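Local coordinates for flavin-containing monooxygenase (Allium sativum, PDB 6WPU), which binds flavin-adenine dinucleotide and probably uses it to oxygenate the sulfur of S-allyl-L-cysteine in garlic, at residues Ala355-Ser359 with Gly360-Leu364; Val309-Asp313 with Asn314-Pro318. All blocks are in the same frame, centred on the assembly; numbering follows the deposited sequence.

Contact 1: Ala355-Ser359 with Gly360-Leu364; sequences AAVLS and GRISL
Gly360, at positive phi (78°), turns the chain off the helix that ends at Leu358: its N bonds Val357 O at 2.9 Å, and Ile362 N returns to Ala356 O at 3.2 Å, each donor standing above the carbonyl plane. A water bridges Val357 O and Ile362 O, donating to both, so Val357 O is gripped by an amide and a water. Ser359 OG, set between its own N and carbonyl carbon (chi1 79°), swings round to accept a longer bond from Arg361 N at 3.3 Å; it also bonds Glu44, the residue that salt-bridges Arg361 NE. The arginine chain bends at chi3 (69°) and folds back over the helix end, laying one guanidinium face on Ala356 CB, which lies toward the rim, 3.4 Å from Arg361 NH2. An alanine in place of Ser359 would probably leave Arg361 N without this acceptor and Glu44 with one partner fewer. On the apolar side Val357 splits its branches: CG2 meets Ile362 CG1 at 3.7 Å, and CG1 meets Leu364 CD1 at 3.6 Å, both side chains crossing the valine at about a right angle. Trp353 touches Ile362 and Leu364 too. The backbone bonds and positive-phi glycine make a Schellman motif, closing the C-terminal end of helix 343-358.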
# COMPACT_ATOMS: atom_id res chain seq x y z
N ALA A 355 -19.41 3.79 -6.04
CA ALA A 355 -20.52 4.68 -5.71
C ALA A 355 -21.56 4.71 -6.82
O ALA A 355 -22.77 4.67 -6.55
CB ALA A 355 -19.99 6.10 -5.44
N ALA A 356 -21.11 4.74 -8.08
CA ALA A 356 -22.03 4.76 -9.21
C ALA A 356 -22.78 3.44 -9.35
O ALA A 356 -23.94 3.43 -9.77
CB ALA A 356 -21.27 5.09 -10.49
N VAL A 357 -22.13 2.32 -9.01
CA VAL A 357 -22.84 1.04 -8.98
C VAL A 357 -23.91 1.05 -7.88
O VAL A 357 -25.08 0.75 -8.13
CB VAL A 357 -21.84 -0.11 -8.79
CG1 VAL A 357 -22.58 -1.41 -8.48
CG2 VAL A 357 -20.97 -0.28 -10.02
N LEU A 358 -23.52 1.42 -6.65
CA LEU A 358 -24.46 1.42 -5.53
C LEU A 358 -25.66 2.32 -5.79
O LEU A 358 -26.77 2.02 -5.33
CB LEU A 358 -23.75 1.85 -4.25
CG LEU A 358 -22.80 0.78 -3.70
CD1 LEU A 358 -22.04 1.28 -2.50
CD2 LEU A 358 -23.60 -0.49 -3.37
N SER A 359 -25.46 3.43 -6.51
CA SER A 359 -26.54 4.36 -6.81
C SER A 359 -27.39 3.91 -7.99
O SER A 359 -28.39 4.57 -8.29
CB SER A 359 -25.99 5.75 -7.11
OG SER A 359 -25.49 5.82 -8.43
N GLY A 360 -27.03 2.81 -8.65
CA GLY A 360 -27.76 2.38 -9.82
C GLY A 360 -27.44 3.15 -11.08
O GLY A 360 -27.99 2.81 -12.14
N ARG A 361 -26.57 4.16 -11.02
CA ARG A 361 -26.25 4.92 -12.22
C ARG A 361 -25.56 4.05 -13.27
O ARG A 361 -25.76 4.24 -14.47
CB ARG A 361 -25.38 6.12 -11.86
CG ARG A 361 -24.80 6.84 -13.06
CD ARG A 361 -24.45 8.27 -12.74
NE ARG A 361 -23.31 8.39 -11.84
CZ ARG A 361 -22.03 8.22 -12.21
NH1 ARG A 361 -21.73 7.90 -13.47
NH2 ARG A 361 -21.05 8.36 -11.32
N ILE A 362 -24.75 3.09 -12.84
CA ILE A 362 -24.18 2.12 -13.77
C ILE A 362 -24.44 0.73 -13.22
O ILE A 362 -24.79 0.55 -12.05
CB ILE A 362 -22.67 2.34 -14.02
CG1 ILE A 362 -21.86 2.09 -12.76
CG2 ILE A 362 -22.38 3.74 -14.57
CD1 ILE A 362 -20.39 2.35 -13.00
N SER A 363 -24.26 -0.27 -14.07
CA SER A 363 -24.57 -1.64 -13.74
C SER A 363 -23.30 -2.48 -13.66
O SER A 363 -22.27 -2.16 -14.25
CB SER A 363 -25.53 -2.24 -14.77
OG SER A 363 -26.05 -3.47 -14.33
N LEU A 364 -23.38 -3.56 -12.89
CA LEU A 364 -22.41 -4.65 -12.88
C LEU A 364 -22.91 -5.78 -13.76
O LEU A 364 -24.10 -5.86 -14.07
CB LEU A 364 -22.20 -5.15 -11.45
CG LEU A 364 -21.39 -4.25 -10.50
CD1 LEU A 364 -21.39 -4.80 -9.07
CD2 LEU A 364 -19.95 -4.11 -11.02
O HOH W 1 -25.96 -0.75 -10.15

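Contact 2: Val309-Asp313 with Asn314-Pro318; sequences VTVDD and NRVGP
Val311 and Val316 both hold CG1 anti to the backbone N (chi1 174° and 179°), which sets their CG2 methyls side by side, pointing the same way, 4.0 Å apart across a non-hydrogen-bonded pair. Val309 CG1 reaches Val316 CG1 from the same face at 4.1 Å, and Tyr298 and Phe300 pack on this valine patch. Thr310 and Gly317 form a hydrogen-bonded pair: Thr310 N meets Gly317 O almost straight, and Gly317 N bonds Thr310 O at 2.9 Å. Nearer the turn, Asp312 N bonds Arg315 O at 2.9 Å, and Arg315 N returns to Asp312 O from above its carbonyl plane. On the face opposite the valines, a water 3.0 Å from Thr310 OG1 also donates to Arg315 O, so that carbonyl holds a water as well as an amide. Asp312 and Arg315 project from this face to separate partners: the aspartate salt-bridges Lys388, while the arginine bonds Thr391 and makes a cation-pi contact with Tyr378. Asn314 uses both ends of its amide, ND2 on Tyr296 O and OD1 on Tyr298 N. Asp313 and Asn314, both at positive phi, are the central residues of the type I' turn from Asp312 to Arg315, which closes a beta hairpin with a two-residue loop.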
# COMPACT_ATOMS: atom_id res chain seq x y z
N VAL A 309 -15.14 -14.97 0.58
CA VAL A 309 -13.89 -14.25 0.35
C VAL A 309 -12.81 -14.93 1.18
O VAL A 309 -12.95 -15.05 2.40
CB VAL A 309 -14.00 -12.77 0.71
CG1 VAL A 309 -12.64 -12.08 0.54
CG2 VAL A 309 -15.05 -12.08 -0.14
N THR A 310 -11.75 -15.39 0.51
CA THR A 310 -10.57 -15.92 1.19
C THR A 310 -9.33 -15.13 0.80
O THR A 310 -9.31 -14.39 -0.19
CB THR A 310 -10.33 -17.40 0.88
OG1 THR A 310 -10.12 -17.56 -0.53
CG2 THR A 310 -11.49 -18.28 1.33
N VAL A 311 -8.28 -15.31 1.60
CA VAL A 311 -6.94 -14.81 1.31
C VAL A 311 -6.03 -16.03 1.24
O VAL A 311 -5.94 -16.77 2.22
CB VAL A 311 -6.44 -13.81 2.37
CG1 VAL A 311 -4.98 -13.42 2.11
CG2 VAL A 311 -7.33 -12.59 2.38
N ASP A 312 -5.39 -16.24 0.10
CA ASP A 312 -4.56 -17.43 -0.12
C ASP A 312 -3.30 -17.00 -0.86
O ASP A 312 -3.36 -16.74 -2.06
CB ASP A 312 -5.32 -18.50 -0.91
CG ASP A 312 -4.45 -19.71 -1.25
OD1 ASP A 312 -3.49 -20.01 -0.49
OD2 ASP A 312 -4.72 -20.36 -2.29
N ASP A 313 -2.18 -16.94 -0.14
CA ASP A 313 -0.88 -16.54 -0.71
C ASP A 313 -1.02 -15.23 -1.47
O ASP A 313 -0.65 -15.12 -2.64
CB ASP A 313 -0.31 -17.65 -1.60
CG ASP A 313 1.17 -17.43 -1.93
OD1 ASP A 313 1.82 -16.57 -1.28
OD2 ASP A 313 1.69 -18.11 -2.85
N ASN A 314 -1.62 -14.25 -0.80
CA ASN A 314 -1.88 -12.90 -1.30
C ASN A 314 -2.76 -12.87 -2.55
O ASN A 314 -2.71 -11.92 -3.33
CB ASN A 314 -0.57 -12.13 -1.54
CG ASN A 314 -0.15 -11.38 -0.30
OD1 ASN A 314 -0.85 -11.43 0.72
ND2 ASN A 314 0.99 -10.71 -0.36
N ARG A 315 -3.60 -13.89 -2.74
CA ARG A 315 -4.74 -13.80 -3.65
C ARG A 315 -6.00 -13.62 -2.81
O ARG A 315 -6.38 -14.50 -2.03
CB ARG A 315 -4.85 -15.04 -4.54
CG ARG A 315 -6.18 -15.11 -5.28
CD ARG A 315 -6.21 -16.31 -6.20
NE ARG A 315 -5.31 -16.13 -7.34
CZ ARG A 315 -5.14 -17.04 -8.30
NH1 ARG A 315 -5.79 -18.19 -8.25
NH2 ARG A 315 -4.34 -16.78 -9.32
N VAL A 316 -6.62 -12.45 -2.93
CA VAL A 316 -7.85 -12.14 -2.22
C VAL A 316 -9.03 -12.41 -3.15
O VAL A 316 -9.04 -11.96 -4.30
CB VAL A 316 -7.88 -10.68 -1.75
CG1 VAL A 316 -9.20 -10.39 -1.03
CG2 VAL A 316 -6.70 -10.37 -0.86
N GLY A 317 -10.03 -13.12 -2.65
CA GLY A 317 -11.30 -13.13 -3.34
C GLY A 317 -11.96 -14.48 -3.46
O GLY A 317 -11.94 -15.29 -2.52
N PRO A 318 -12.54 -14.77 -4.64
CA PRO A 318 -12.46 -14.01 -5.90
C PRO A 318 -13.03 -12.58 -5.87
O PRO A 318 -14.04 -12.31 -5.20
CB PRO A 318 -13.26 -14.88 -6.88
CG PRO A 318 -14.14 -15.73 -6.02
CD PRO A 318 -13.33 -16.00 -4.79
O HOH W 2 -8.33 -16.25 -2.50

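How the contacts relate
From the N terminus, contact 2 comes first: the chain runs out along strand 310-312, turns at Asp313-Asn314 and comes back along 315-317. It then passes through strand 332-334, at the edge of the parallel sheet, and enters helix 343-358, whose end contact 1 closes before helix 367-383 begins. The two local closures follow in series, neither enclosing nor crossing the other; the centres of contacts 1 and 2 lie about 25 Å apart. The nearest atoms of contacts 1 and 2 are about 11 Å apart. Helix 367-383 links their surroundings: it starts just beyond contact 1 and packs against Arg315 and Pro318 of contact 2. The side chain of Val316, in contact 2, lies about 12 Å from the bound FAD.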